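Local coordinates for protein inositol 2-dehydrogenase (Sinorhizobium meliloti, PDB 4HKT) that oxidises myo-inositol to scyllo-inosose (2-keto-myo-inositol) with NAD+ as the hydride acceptor, the first step of myo-inositol breakdown, at residues K16-A21 against A285-S290; F121-D126 against T278-A283; P127-V132 against V249-Q254. All blocks are in the same frame, centred on the assembly; numbering follows the deposited sequence.

From the N terminus, helix 13-24 of the Rossmann domain comes first, and contact 1 closes the longest loop when helix 281-297 returns to lie against it 264 residues later. Within that loop the chain leaves strand 117-120 through residues 121-126, which meet 278-283 in contact 2. Contact 3 is the innermost: helix 127-137 packs on edge strand 248-251 of the second, mixed sheet. The three loops therefore nest and none cross. Helix 281-297 serves both contacts 1 and 2, where Asn286 ND2 reaches Phe125 O, while Arg279 of contact 2 rests on Gln254 of contact 3. Together they tie the nucleotide-binding domain through the 121-126 connection to the C-terminal sheet.

Contact 1: residues K16-A21 against A285-S290; sequences KVHAKA and ANEIES. With EDO (1,2-ethanediol), chain V.
Apolar packing between Ala21 and Ile288 forms the centre of this helix pair. The methyl of Ala21 points toward helix 281-297, its CB 3.8 Å from CG1 of Ile288, and the same methyl lies over the backbone at Ala285, where the two helical segments come nearest with CA atoms 5.0 Å apart. In Ile288, chi1 and chi2, both near -60°, carry CD1 toward His18, 4.2 Å from its ND1.

The polar side belongs to His18 and Glu287, and no hydrogen bond joins them. Glu287, with CG anti to the backbone N (chi1 173°) and the chain extended beyond, brings OE1 in the plane of the imidazole to its edge, 3.2 Å from His18 CE1. That carbon is polarised by the ring nitrogens, so the approach is probably mildly favourable. ND1 is buried here without a partner, whereas NE2 is hydrogen-bonded to Glu93; Phe91 and Tyr284 also meet the ring.

On the far side of helix 281-297 an ethanediol, probably from the crystallisation liquor, donates to Asn286 O through its O1, at 2.8 Å.

The axes of the two short segments cross at -65° and come within 9.6 Å of each other, a steep helix-on-helix packing. Helix 13-24 begins within a GxGxxG-type strand-turn-helix, consistent with the first beta-alpha unit of a Rossmann fold, and helix 281-297 lies across it.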
ATOM      1  N   LYS B  16       4.788  27.850  19.377  1.00 43.19           N
ATOM      2  CA  LYS B  16       5.853  27.826  18.367  1.00 44.58           C
ATOM      3  C   LYS B  16       5.306  27.441  16.995  1.00 42.24           C
ATOM      4  O   LYS B  16       5.712  27.987  15.978  1.00 43.70           O
ATOM      5  CB  LYS B  16       6.969  26.857  18.768  1.00 49.20           C
ATOM      6  CG  LYS B  16       7.808  27.298  19.967  1.00 53.10           C
ATOM      7  CD  LYS B  16       8.965  26.328  20.224  1.00 53.79           C
ATOM      8  CE  LYS B  16      10.015  26.891  21.174  1.00 55.86           C
ATOM      9  NZ  LYS B  16       9.911  26.340  22.557  1.00 54.77           N
ATOM     10  N   VAL B  17       4.354  26.519  16.981  1.00 40.97           N
ATOM     11  CA  VAL B  17       3.794  26.015  15.743  1.00 39.51           C
ATOM     12  C   VAL B  17       3.009  27.121  15.035  1.00 42.05           C
ATOM     13  O   VAL B  17       3.085  27.268  13.806  1.00 37.44           O
ATOM     14  CB  VAL B  17       2.891  24.797  16.018  1.00 41.77           C
ATOM     15  CG1 VAL B  17       1.982  24.525  14.852  1.00 42.71           C
ATOM     16  CG2 VAL B  17       3.729  23.560  16.352  1.00 43.91           C
ATOM     17  N   HIS B  18       2.243  27.893  15.808  1.00 37.99           N
ATOM     18  CA  HIS B  18       1.525  29.049  15.253  1.00 37.58           C
ATOM     19  C   HIS B  18       2.432  30.203  14.840  1.00 35.08           C
ATOM     20  O   HIS B  18       2.172  30.866  13.861  1.00 35.49           O
ATOM     21  CB  HIS B  18       0.459  29.536  16.225  1.00 37.07           C
ATOM     22  CG  HIS B  18      -0.668  28.578  16.365  1.00 35.89           C
ATOM     23  ND1 HIS B  18      -1.532  28.305  15.328  1.00 36.81           N
ATOM     24  CD2 HIS B  18      -1.038  27.779  17.389  1.00 35.89           C
ATOM     25  CE1 HIS B  18      -2.416  27.409  15.724  1.00 37.96           C
ATOM     26  NE2 HIS B  18      -2.130  27.065  16.969  1.00 37.24           N
ATOM     27  N   ALA B  19       3.487  30.438  15.599  1.00 38.61           N
ATOM     28  CA  ALA B  19       4.495  31.400  15.211  1.00 40.36           C
ATOM     29  C   ALA B  19       4.988  31.074  13.796  1.00 42.00           C
ATOM     30  O   ALA B  19       5.023  31.951  12.906  1.00 37.47           O
ATOM     31  CB  ALA B  19       5.656  31.360  16.202  1.00 40.30           C
ATOM     32  N   LYS B  20       5.348  29.805  13.590  1.00 43.62           N
ATOM     33  CA  LYS B  20       5.816  29.333  12.281  1.00 42.12           C
ATOM     34  C   LYS B  20       4.766  29.554  11.205  1.00 41.20           C
ATOM     35  O   LYS B  20       5.093  29.993  10.101  1.00 35.80           O
ATOM     36  CB  LYS B  20       6.194  27.845  12.322  1.00 46.31           C
ATOM     37  CG  LYS B  20       6.559  27.272  10.952  1.00 49.11           C
ATOM     38  CD  LYS B  20       7.227  25.905  11.025  1.00 54.30           C
ATOM     39  CE  LYS B  20       7.982  25.636   9.720  1.00 59.56           C
ATOM     40  NZ  LYS B  20       8.452  24.233   9.560  1.00 59.90           N
ATOM     41  N   ALA B  21       3.509  29.231  11.502  1.00 37.93           N
ATOM     42  CA  ALA B  21       2.463  29.332  10.473  1.00 38.66           C
ATOM     43  C   ALA B  21       2.139  30.792  10.151  1.00 36.48           C
ATOM     44  O   ALA B  21       1.864  31.129   9.010  1.00 34.93           O
ATOM     45  CB  ALA B  21       1.208  28.589  10.895  1.00 39.49           C
ATOM     46  N   ALA B 285      -0.774  25.930   8.515  1.00 26.00           N
ATOM     47  CA  ALA B 285      -0.712  26.970   7.482  1.00 25.26           C
ATOM     48  C   ALA B 285      -2.098  27.301   6.944  1.00 27.30           C
ATOM     49  O   ALA B 285      -2.455  28.484   6.816  1.00 28.28           O
ATOM     50  CB  ALA B 285       0.225  26.570   6.342  1.00 26.27           C
ATOM     51  N   ASN B 286      -2.887  26.264   6.647  1.00 25.14           N
ATOM     52  CA  ASN B 286      -4.172  26.445   6.028  1.00 27.66           C
ATOM     53  C   ASN B 286      -5.136  27.146   6.979  1.00 27.77           C
ATOM     54  O   ASN B 286      -6.011  27.937   6.572  1.00 25.42           O
ATOM     55  CB  ASN B 286      -4.764  25.074   5.632  1.00 28.89           C
ATOM     56  CG  ASN B 286      -4.098  24.469   4.413  1.00 32.69           C
ATOM     57  OD1 ASN B 286      -3.388  25.147   3.664  1.00 34.92           O
ATOM     58  ND2 ASN B 286      -4.339  23.169   4.194  1.00 31.43           N
ATOM     59  N   GLU B 287      -5.002  26.798   8.250  1.00 26.12           N
ATOM     60  CA  GLU B 287      -5.830  27.334   9.318  1.00 27.14           C
ATOM     61  C   GLU B 287      -5.640  28.852   9.474  1.00 25.69           C
ATOM     62  O   GLU B 287      -6.611  29.599   9.493  1.00 26.14           O
ATOM     63  CB  GLU B 287      -5.417  26.609  10.598  1.00 27.60           C
ATOM     64  CG  GLU B 287      -5.997  27.065  11.903  1.00 28.13           C
ATOM     65  CD  GLU B 287      -5.460  26.202  13.039  1.00 29.00           C
ATOM     66  OE1 GLU B 287      -4.258  26.258  13.319  1.00 29.41           O
ATOM     67  OE2 GLU B 287      -6.224  25.433  13.629  1.00 28.18           O
ATOM     68  N   ILE B 288      -4.389  29.284   9.546  1.00 28.36           N
ATOM     69  CA  ILE B 288      -4.065  30.715   9.594  1.00 31.34           C
ATOM     70  C   ILE B 288      -4.587  31.371   8.321  1.00 31.44           C
ATOM     71  O   ILE B 288      -5.250  32.426   8.378  1.00 30.91           O
ATOM     72  CB  ILE B 288      -2.566  30.981   9.799  1.00 33.78           C
ATOM     73  CG1 ILE B 288      -2.087  30.449  11.159  1.00 39.55           C
ATOM     74  CG2 ILE B 288      -2.245  32.476   9.708  1.00 35.95           C
ATOM     75  CD1 ILE B 288      -2.780  31.018  12.387  1.00 41.05           C
ATOM     76  N   GLU B 289      -4.383  30.708   7.188  1.00 33.05           N
ATOM     77  CA  GLU B 289      -4.901  31.225   5.920  1.00 32.87           C
ATOM     78  C   GLU B 289      -6.398  31.427   5.970  1.00 29.02           C
ATOM     79  O   GLU B 289      -6.897  32.479   5.589  1.00 28.50           O
ATOM     80  CB  GLU B 289      -4.510  30.313   4.759  1.00 35.92           C
ATOM     81  CG  GLU B 289      -4.956  30.784   3.386  1.00 41.17           C
ATOM     82  CD  GLU B 289      -4.639  29.747   2.306  1.00 47.45           C
ATOM     83  OE1 GLU B 289      -3.559  29.114   2.349  1.00 48.84           O
ATOM     84  OE2 GLU B 289      -5.493  29.537   1.428  1.00 52.85           O
ATOM     85  N   SER B 290      -7.129  30.430   6.441  1.00 27.99           N
ATOM     86  CA  SER B 290      -8.586  30.550   6.585  1.00 24.83           C
ATOM     87  C   SER B 290      -8.979  31.664   7.590  1.00 24.57           C
ATOM     88  O   SER B 290      -9.971  32.372   7.413  1.00 26.59           O
ATOM     89  CB  SER B 290      -9.164  29.217   7.019  1.00 23.55           C
ATOM     90  OG  SER B 290     -10.538  29.323   7.150  1.00 23.05           O
TER
HETATM   91  C1  EDO V 405      -6.879  27.319   3.555  1.00 39.46           C
HETATM   92  O1  EDO V 405      -7.149  28.586   4.116  1.00 42.22           O
HETATM   93  C2  EDO V 405      -8.003  26.400   3.979  1.00 40.03           C
HETATM   94  O2  EDO V 405      -7.738  25.072   3.551  1.00 39.32           O

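Contact 2: residues F121-D126 against T278-A283; sequences FNRRFD and TRYTEA. With EDO (1,2-ethanediol), chain S.
OD1 of Asp126 is gripped by Arg279 NH1 at 2.7 Å and by a water at the same distance, the water in turn accepting from Ala283 N. Arg279 closes the salt bridge end-on, NH2 reaching the other oxygen, OD2, at 3.1 Å. Both bonds are nearly straight (163° and 166°) and lie in the guanidinium plane, but they strike the carboxylate from above its own plane, the two flat groups being turned 62° to each other. Asp126 is also the N-cap of helix 127-137, OD2 accepting from Phe129 N, so one carboxylate joins the start of that helix to the end of helix 276-279, just before the break at Tyr280. Residues 121-126 carry the chain from the Rossmann domain of this Gfo/Idh/MocA enzyme to helix 127-137.

Arg279 CG, anti to its own backbone N, lies over the centre of one face of the Tyr280 ring, and the bend at chi2 brings a guanidinium face to Tyr280 CE1. Asn122 ND2 stands over the opposite face, 3.5 Å from CG of Tyr280, with the amide plane steeply inclined. Arg123 passes obliquely with CG and CD near the phenol oxygen, whose hydrogen bond is to Gln238.

The methyl of Ala283 fits against the short 3-10 turn, touching Asn122 O and Asp126 N. Beside it, Ala283 CA makes a C-H...O contact to Phe125 O, at 3.6 Å.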
ATOM      1  N   PHE B 121      -9.381  23.699  15.881  1.00 20.08           N
ATOM      2  CA  PHE B 121      -9.535  22.290  15.515  1.00 20.42           C
ATOM      3  C   PHE B 121      -8.813  22.170  14.181  1.00 20.99           C
ATOM      4  O   PHE B 121      -9.425  22.191  13.128  1.00 19.01           O
ATOM      5  CB  PHE B 121     -10.985  21.882  15.411  1.00 19.49           C
ATOM      6  CG  PHE B 121     -11.692  21.768  16.743  1.00 19.76           C
ATOM      7  CD1 PHE B 121     -11.176  21.002  17.743  1.00 21.05           C
ATOM      8  CD2 PHE B 121     -12.934  22.324  16.924  1.00 21.35           C
ATOM      9  CE1 PHE B 121     -11.840  20.871  18.947  1.00 23.05           C
ATOM     10  CE2 PHE B 121     -13.623  22.185  18.106  1.00 20.78           C
ATOM     11  CZ  PHE B 121     -13.068  21.470  19.135  1.00 21.17           C
ATOM     12  N   ASN B 122      -7.504  22.069  14.259  1.00 21.88           N
ATOM     13  CA  ASN B 122      -6.640  22.155  13.072  1.00 23.59           C
ATOM     14  C   ASN B 122      -6.834  21.013  12.097  1.00 23.33           C
ATOM     15  O   ASN B 122      -6.536  21.142  10.882  1.00 23.43           O
ATOM     16  CB  ASN B 122      -5.185  22.192  13.504  1.00 25.64           C
ATOM     17  CG  ASN B 122      -4.848  21.069  14.458  1.00 27.75           C
ATOM     18  OD1 ASN B 122      -5.243  21.093  15.609  1.00 30.45           O
ATOM     19  ND2 ASN B 122      -4.157  20.065  13.969  1.00 30.22           N
ATOM     20  N   ARG B 123      -7.359  19.895  12.596  1.00 20.80           N
ATOM     21  CA  ARG B 123      -7.553  18.729  11.752  1.00 19.78           C
ATOM     22  C   ARG B 123      -8.521  18.987  10.632  1.00 19.79           C
ATOM     23  O   ARG B 123      -8.413  18.378   9.582  1.00 20.25           O
ATOM     24  CB  ARG B 123      -7.922  17.490  12.570  1.00 20.04           C
ATOM     25  CG  ARG B 123      -6.825  17.138  13.544  1.00 21.17           C
ATOM     26  CD  ARG B 123      -7.189  15.935  14.389  1.00 20.92           C
ATOM     27  NE  ARG B 123      -6.331  15.882  15.566  1.00 22.38           N
ATOM     28  CZ  ARG B 123      -6.433  14.979  16.542  1.00 24.79           C
ATOM     29  NH1 ARG B 123      -7.378  14.041  16.497  1.00 23.79           N
ATOM     30  NH2 ARG B 123      -5.587  15.008  17.574  1.00 23.62           N
ATOM     31  N   ARG B 124      -9.419  19.926  10.812  1.00 20.51           N
ATOM     32  CA  ARG B 124     -10.306  20.293   9.741  1.00 22.57           C
ATOM     33  C   ARG B 124      -9.575  20.950   8.526  1.00 24.14           C
ATOM     34  O   ARG B 124     -10.184  21.078   7.470  1.00 23.67           O
ATOM     35  CB  ARG B 124     -11.351  21.263  10.237  1.00 22.27           C
ATOM     36  CG  ARG B 124     -12.396  20.721  11.169  1.00 23.16           C
ATOM     37  CD  ARG B 124     -13.425  21.791  11.354  1.00 24.17           C
ATOM     38  NE  ARG B 124     -14.461  21.349  12.249  1.00 26.67           N
ATOM     39  CZ  ARG B 124     -15.738  21.635  12.096  1.00 25.68           C
ATOM     40  NH1 ARG B 124     -16.160  22.398  11.069  1.00 27.61           N
ATOM     41  NH2 ARG B 124     -16.604  21.167  12.984  1.00 24.55           N
ATOM     42  N   PHE B 125      -8.320  21.392   8.712  1.00 23.04           N
ATOM     43  CA  PHE B 125      -7.529  22.078   7.670  1.00 25.27           C
ATOM     44  C   PHE B 125      -6.409  21.208   7.087  1.00 24.53           C
ATOM     45  O   PHE B 125      -5.639  21.656   6.223  1.00 24.84           O
ATOM     46  CB  PHE B 125      -6.959  23.398   8.236  1.00 24.60           C
ATOM     47  CG  PHE B 125      -8.010  24.380   8.598  1.00 25.76           C
ATOM     48  CD1 PHE B 125      -8.686  25.059   7.619  1.00 26.12           C
ATOM     49  CD2 PHE B 125      -8.367  24.593   9.925  1.00 25.57           C
ATOM     50  CE1 PHE B 125      -9.690  25.964   7.937  1.00 28.96           C
ATOM     51  CE2 PHE B 125      -9.350  25.501  10.249  1.00 26.23           C
ATOM     52  CZ  PHE B 125     -10.029  26.183   9.254  1.00 27.59           C
ATOM     53  N   ASP B 126      -6.299  19.968   7.574  1.00 23.75           N
ATOM     54  CA  ASP B 126      -5.346  19.004   7.029  1.00 22.16           C
ATOM     55  C   ASP B 126      -5.707  18.694   5.569  1.00 22.60           C
ATOM     56  O   ASP B 126      -6.890  18.429   5.272  1.00 20.88           O
ATOM     57  CB  ASP B 126      -5.385  17.700   7.837  1.00 22.52           C
ATOM     58  CG  ASP B 126      -4.426  16.686   7.311  1.00 21.65           C
ATOM     59  OD1 ASP B 126      -3.188  17.002   7.276  1.00 20.95           O
ATOM     60  OD2 ASP B 126      -4.906  15.619   6.840  1.00 21.29           O
ATOM     61  N   THR B 278       4.907  18.016  13.621  1.00 29.89           N
ATOM     62  CA  THR B 278       5.213  17.782  12.217  1.00 29.05           C
ATOM     63  C   THR B 278       4.068  17.176  11.444  1.00 25.60           C
ATOM     64  O   THR B 278       4.006  17.372  10.250  1.00 26.28           O
ATOM     65  CB  THR B 278       6.480  16.958  11.957  1.00 31.06           C
ATOM     66  OG1 THR B 278       6.428  15.742  12.684  1.00 31.47           O
ATOM     67  CG2 THR B 278       7.749  17.752  12.310  1.00 34.35           C
ATOM     68  N   ARG B 279       3.161  16.444  12.087  1.00 22.78           N
ATOM     69  CA  ARG B 279       2.049  15.838  11.333  1.00 21.02           C
ATOM     70  C   ARG B 279       1.176  16.920  10.695  1.00 21.75           C
ATOM     71  O   ARG B 279       0.707  16.764   9.545  1.00 23.70           O
ATOM     72  CB  ARG B 279       1.164  14.886  12.214  1.00 19.47           C
ATOM     73  CG  ARG B 279      -0.209  14.548  11.593  1.00 19.43           C
ATOM     74  CD  ARG B 279      -0.117  13.576  10.423  1.00 18.96           C
ATOM     75  NE  ARG B 279      -1.389  13.216   9.782  1.00 19.82           N
ATOM     76  CZ  ARG B 279      -2.072  13.987   8.930  1.00 19.90           C
ATOM     77  NH1 ARG B 279      -1.615  15.186   8.591  1.00 19.53           N
ATOM     78  NH2 ARG B 279      -3.207  13.564   8.395  1.00 20.45           N
ATOM     79  N   TYR B 280       0.959  18.014  11.410  1.00 20.75           N
ATOM     80  CA  TYR B 280      -0.028  18.998  10.965  1.00 21.50           C
ATOM     81  C   TYR B 280       0.501  20.354  10.446  1.00 23.45           C
ATOM     82  O   TYR B 280      -0.258  21.323  10.343  1.00 23.71           O
ATOM     83  CB  TYR B 280      -1.071  19.185  12.074  1.00 21.93           C
ATOM     84  CG  TYR B 280      -1.990  17.956  12.210  1.00 22.08           C
ATOM     85  CD1 TYR B 280      -2.784  17.543  11.155  1.00 20.89           C
ATOM     86  CD2 TYR B 280      -2.073  17.245  13.416  1.00 22.06           C
ATOM     87  CE1 TYR B 280      -3.611  16.427  11.260  1.00 20.43           C
ATOM     88  CE2 TYR B 280      -2.911  16.142  13.551  1.00 21.61           C
ATOM     89  CZ  TYR B 280      -3.670  15.732  12.472  1.00 21.63           C
ATOM     90  OH  TYR B 280      -4.485  14.637  12.583  1.00 21.06           O
ATOM     91  N   THR B 281       1.760  20.397  10.029  1.00 26.29           N
ATOM     92  CA  THR B 281       2.343  21.651   9.524  1.00 28.04           C
ATOM     93  C   THR B 281       1.515  22.301   8.390  1.00 27.05           C
ATOM     94  O   THR B 281       1.219  23.504   8.466  1.00 23.03           O
ATOM     95  CB  THR B 281       3.797  21.496   9.085  1.00 29.81           C
ATOM     96  OG1 THR B 281       3.830  20.760   7.875  1.00 41.54           O
ATOM     97  CG2 THR B 281       4.609  20.773  10.127  1.00 27.08           C
ATOM     98  N   GLU B 282       1.089  21.529   7.394  1.00 24.12           N
ATOM     99  CA  GLU B 282       0.247  22.094   6.354  1.00 27.06           C
ATOM    100  C   GLU B 282      -1.092  22.550   6.931  1.00 24.75           C
ATOM    101  O   GLU B 282      -1.655  23.584   6.522  1.00 22.48           O
ATOM    102  CB  GLU B 282       0.023  21.110   5.197  1.00 29.94           C
ATOM    103  CG  GLU B 282       1.249  20.860   4.335  1.00 34.72           C
ATOM    104  CD  GLU B 282       1.078  19.633   3.482  1.00 39.16           C
ATOM    105  OE1 GLU B 282       0.660  19.774   2.314  1.00 43.64           O
ATOM    106  OE2 GLU B 282       1.314  18.527   4.003  1.00 44.66           O
ATOM    107  N   ALA B 283      -1.627  21.775   7.873  1.00 21.98           N
ATOM    108  CA  ALA B 283      -2.906  22.131   8.463  1.00 20.63           C
ATOM    109  C   ALA B 283      -2.831  23.478   9.182  1.00 20.52           C
ATOM    110  O   ALA B 283      -3.708  24.322   8.983  1.00 20.54           O
ATOM    111  CB  ALA B 283      -3.406  21.022   9.389  1.00 22.12           C
TER
HETATM  112  C1  EDO S 402     -20.145  20.697  10.022  1.00 41.56           C
HETATM  113  O1  EDO S 402     -18.955  20.892   9.245  1.00 40.51           O
HETATM  114  C2  EDO S 402     -19.812  20.622  11.521  1.00 39.97           C
HETATM  115  O2  EDO S 402     -18.970  21.723  11.931  1.00 38.18           O
HETATM  116  O   HOH W   1      -1.300  18.875   7.877  1.00 23.41           O

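Contact 3: residues P127-V132 against V249-Q254; sequences PHFMAV and VAAENQ. With EDO (1,2-ethanediol), chain R.
Val132 and Ala251 meet in the tight half of this contact, CG2 of the valine 3.8 Å from the alanine CB. The other branch, CG1, which is anti to the backbone N (chi1 169°), goes to Val249 CG1 at 3.9 Å. Phe129 brings its ring edge to the same alanine methyl, with CD1 3.8 Å from Ala251 CB, and Ile240 of the adjoining strand packs on both Phe129 and Val132. Here helix 127-137 runs antiparallel to edge strand 248-251, at 8.0 Å between the short axes, in the alpha/beta layering of the C-terminal domain; a strand of a second subunit continues the sheet beyond that edge.

Past the strand end, one flat stack makes the contact. The amide of Gln254 lies over a face of His128, the planes 9° apart, with NE2 3.2 Å from His128 CE1 and offset toward the rim. The ring is tethered through ND1 to Ser258 N of the second subunit. Without the imidazole, as with an alanine here, the Gln254 amide would probably lose its stacking face and that Ser258 N its acceptor. On the looser side Asn253 does not touch the helix; its ND2 is hydrogen-bonded to Asp237 and, at 2.6 Å, to an ethanediol O1.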
ATOM      1  N   PRO B 127      -4.710  18.703   4.653  1.00 23.16           N
ATOM      2  CA  PRO B 127      -5.085  18.479   3.242  1.00 23.69           C
ATOM      3  C   PRO B 127      -5.729  17.117   2.991  1.00 21.42           C
ATOM      4  O   PRO B 127      -6.638  17.020   2.178  1.00 20.80           O
ATOM      5  CB  PRO B 127      -3.760  18.589   2.480  1.00 25.05           C
ATOM      6  CG  PRO B 127      -2.804  19.224   3.411  1.00 26.89           C
ATOM      7  CD  PRO B 127      -3.263  18.891   4.814  1.00 24.85           C
ATOM      8  N   HIS B 128      -5.314  16.096   3.735  1.00 20.19           N
ATOM      9  CA  HIS B 128      -5.866  14.746   3.566  1.00 20.87           C
ATOM     10  C   HIS B 128      -7.268  14.632   4.108  1.00 20.37           C
ATOM     11  O   HIS B 128      -8.181  14.139   3.430  1.00 20.78           O
ATOM     12  CB  HIS B 128      -4.915  13.721   4.205  1.00 22.13           C
ATOM     13  CG  HIS B 128      -3.487  14.064   3.962  1.00 24.17           C
ATOM     14  ND1 HIS B 128      -2.884  13.850   2.745  1.00 24.71           N
ATOM     15  CD2 HIS B 128      -2.582  14.723   4.720  1.00 26.05           C
ATOM     16  CE1 HIS B 128      -1.642  14.296   2.786  1.00 26.53           C
ATOM     17  NE2 HIS B 128      -1.445  14.864   3.962  1.00 25.51           N
ATOM     18  N   PHE B 129      -7.479  15.131   5.325  1.00 20.48           N
ATOM     19  CA  PHE B 129      -8.821  15.117   5.868  1.00 19.99           C
ATOM     20  C   PHE B 129      -9.795  16.008   5.101  1.00 20.64           C
ATOM     21  O   PHE B 129     -10.975  15.655   4.948  1.00 20.57           O
ATOM     22  CB  PHE B 129      -8.820  15.464   7.347  1.00 19.76           C
ATOM     23  CG  PHE B 129      -7.993  14.548   8.209  1.00 19.37           C
ATOM     24  CD1 PHE B 129      -7.744  13.226   7.859  1.00 18.59           C
ATOM     25  CD2 PHE B 129      -7.473  15.016   9.398  1.00 19.53           C
ATOM     26  CE1 PHE B 129      -6.978  12.416   8.661  1.00 17.77           C
ATOM     27  CE2 PHE B 129      -6.743  14.193  10.235  1.00 19.40           C
ATOM     28  CZ  PHE B 129      -6.507  12.882   9.869  1.00 19.76           C
HETATM   29  N   MSE B 130      -9.306  17.136   4.581  1.00 21.64           N
HETATM   30  CA  MSE B 130     -10.164  18.057   3.789  1.00 22.89           C
HETATM   31  C   MSE B 130     -10.627  17.381   2.535  1.00 19.71           C
HETATM   32  O   MSE B 130     -11.792  17.517   2.128  1.00 21.33           O
HETATM   33  CB  MSE B 130      -9.431  19.351   3.398  1.00 23.32           C
HETATM   34  CG  MSE B 130      -9.448  20.382   4.495  1.00 28.43           C
HETATM   35 SE   MSE B 130      -8.475  22.026   3.934  1.00 33.11          SE
HETATM   36  CE  MSE B 130      -9.695  22.619   2.497  1.00 33.80           C
ATOM     37  N   ALA B 131      -9.728  16.643   1.906  1.00 19.94           N
ATOM     38  CA  ALA B 131     -10.046  15.910   0.685  1.00 19.51           C
ATOM     39  C   ALA B 131     -11.047  14.765   0.949  1.00 19.81           C
ATOM     40  O   ALA B 131     -11.866  14.428   0.090  1.00 19.41           O
ATOM     41  CB  ALA B 131      -8.770  15.383   0.032  1.00 20.96           C
ATOM     42  N   VAL B 132     -11.024  14.191   2.157  1.00 19.06           N
ATOM     43  CA  VAL B 132     -12.054  13.215   2.516  1.00 17.75           C
ATOM     44  C   VAL B 132     -13.392  13.919   2.518  1.00 18.76           C
ATOM     45  O   VAL B 132     -14.343  13.474   1.879  1.00 20.79           O
ATOM     46  CB  VAL B 132     -11.759  12.540   3.866  1.00 16.56           C
ATOM     47  CG1 VAL B 132     -12.974  11.735   4.322  1.00 17.18           C
ATOM     48  CG2 VAL B 132     -10.523  11.667   3.811  1.00 15.47           C
ATOM     49  N   VAL B 249     -14.547   6.174   1.817  1.00 18.49           N
ATOM     50  CA  VAL B 249     -13.397   7.042   1.666  1.00 18.27           C
ATOM     51  C   VAL B 249     -12.622   7.082   2.988  1.00 17.50           C
ATOM     52  O   VAL B 249     -13.220   7.109   4.083  1.00 16.61           O
ATOM     53  CB  VAL B 249     -13.790   8.450   1.200  1.00 18.26           C
ATOM     54  CG1 VAL B 249     -14.778   9.105   2.137  1.00 18.77           C
ATOM     55  CG2 VAL B 249     -12.551   9.324   1.004  1.00 17.72           C
ATOM     56  N   ALA B 250     -11.307   7.057   2.882  1.00 17.95           N
ATOM     57  CA  ALA B 250     -10.427   7.021   4.054  1.00 17.50           C
ATOM     58  C   ALA B 250      -9.193   7.871   3.785  1.00 20.01           C
ATOM     59  O   ALA B 250      -8.818   8.057   2.621  1.00 17.78           O
ATOM     60  CB  ALA B 250     -10.040   5.595   4.390  1.00 17.04           C
ATOM     61  N   ALA B 251      -8.609   8.430   4.852  1.00 19.59           N
ATOM     62  CA  ALA B 251      -7.302   9.036   4.774  1.00 20.10           C
ATOM     63  C   ALA B 251      -6.381   8.164   5.588  1.00 22.63           C
ATOM     64  O   ALA B 251      -6.652   7.876   6.758  1.00 23.27           O
ATOM     65  CB  ALA B 251      -7.292  10.437   5.317  1.00 21.54           C
ATOM     66  N   GLU B 252      -5.312   7.731   4.929  1.00 24.25           N
ATOM     67  CA  GLU B 252      -4.260   6.933   5.549  1.00 27.02           C
ATOM     68  C   GLU B 252      -3.374   7.801   6.450  1.00 24.13           C
ATOM     69  O   GLU B 252      -3.376   9.043   6.367  1.00 21.40           O
ATOM     70  CB  GLU B 252      -3.406   6.230   4.462  1.00 30.82           C
ATOM     71  CG  GLU B 252      -2.477   7.198   3.725  1.00 34.25           C
ATOM     72  CD  GLU B 252      -1.930   6.666   2.397  1.00 40.72           C
ATOM     73  OE1 GLU B 252      -2.702   6.090   1.594  1.00 39.82           O
ATOM     74  OE2 GLU B 252      -0.723   6.904   2.128  1.00 46.09           O
ATOM     75  N   ASN B 253      -2.613   7.130   7.307  1.00 22.74           N
ATOM     76  CA  ASN B 253      -1.651   7.821   8.154  1.00 23.17           C
ATOM     77  C   ASN B 253      -0.547   8.479   7.323  1.00 23.32           C
ATOM     78  O   ASN B 253      -0.158   7.967   6.286  1.00 21.34           O
ATOM     79  CB  ASN B 253      -1.016   6.850   9.112  1.00 22.41           C
ATOM     80  CG  ASN B 253      -1.804   6.721  10.397  1.00 22.96           C
ATOM     81  OD1 ASN B 253      -2.280   7.715  10.962  1.00 22.10           O
ATOM     82  ND2 ASN B 253      -1.907   5.511  10.885  1.00 22.75           N
ATOM     83  N   GLN B 254      -0.015   9.562   7.854  1.00 23.39           N
ATOM     84  CA  GLN B 254       1.142  10.232   7.289  1.00 24.31           C
ATOM     85  C   GLN B 254       2.403   9.883   8.075  1.00 24.29           C
ATOM     86  O   GLN B 254       2.382   9.674   9.299  1.00 22.21           O
ATOM     87  CB  GLN B 254       0.907  11.758   7.323  1.00 24.86           C
ATOM     88  CG  GLN B 254      -0.170  12.231   6.371  1.00 24.36           C
ATOM     89  CD  GLN B 254       0.285  12.111   4.937  1.00 29.13           C
ATOM     90  OE1 GLN B 254       1.405  12.513   4.612  1.00 30.86           O
ATOM     91  NE2 GLN B 254      -0.557  11.537   4.076  1.00 27.61           N
TER
HETATM   92  C1  EDO R 401      -1.464   3.331   8.303  1.00 33.73           C
HETATM   93  O1  EDO R 401      -1.152   3.326   9.639  1.00 31.50           O
HETATM   94  C2  EDO R 401      -2.881   3.817   8.258  1.00 33.29           C
HETATM   95  O2  EDO R 401      -3.119   4.328   6.986  1.00 29.36           O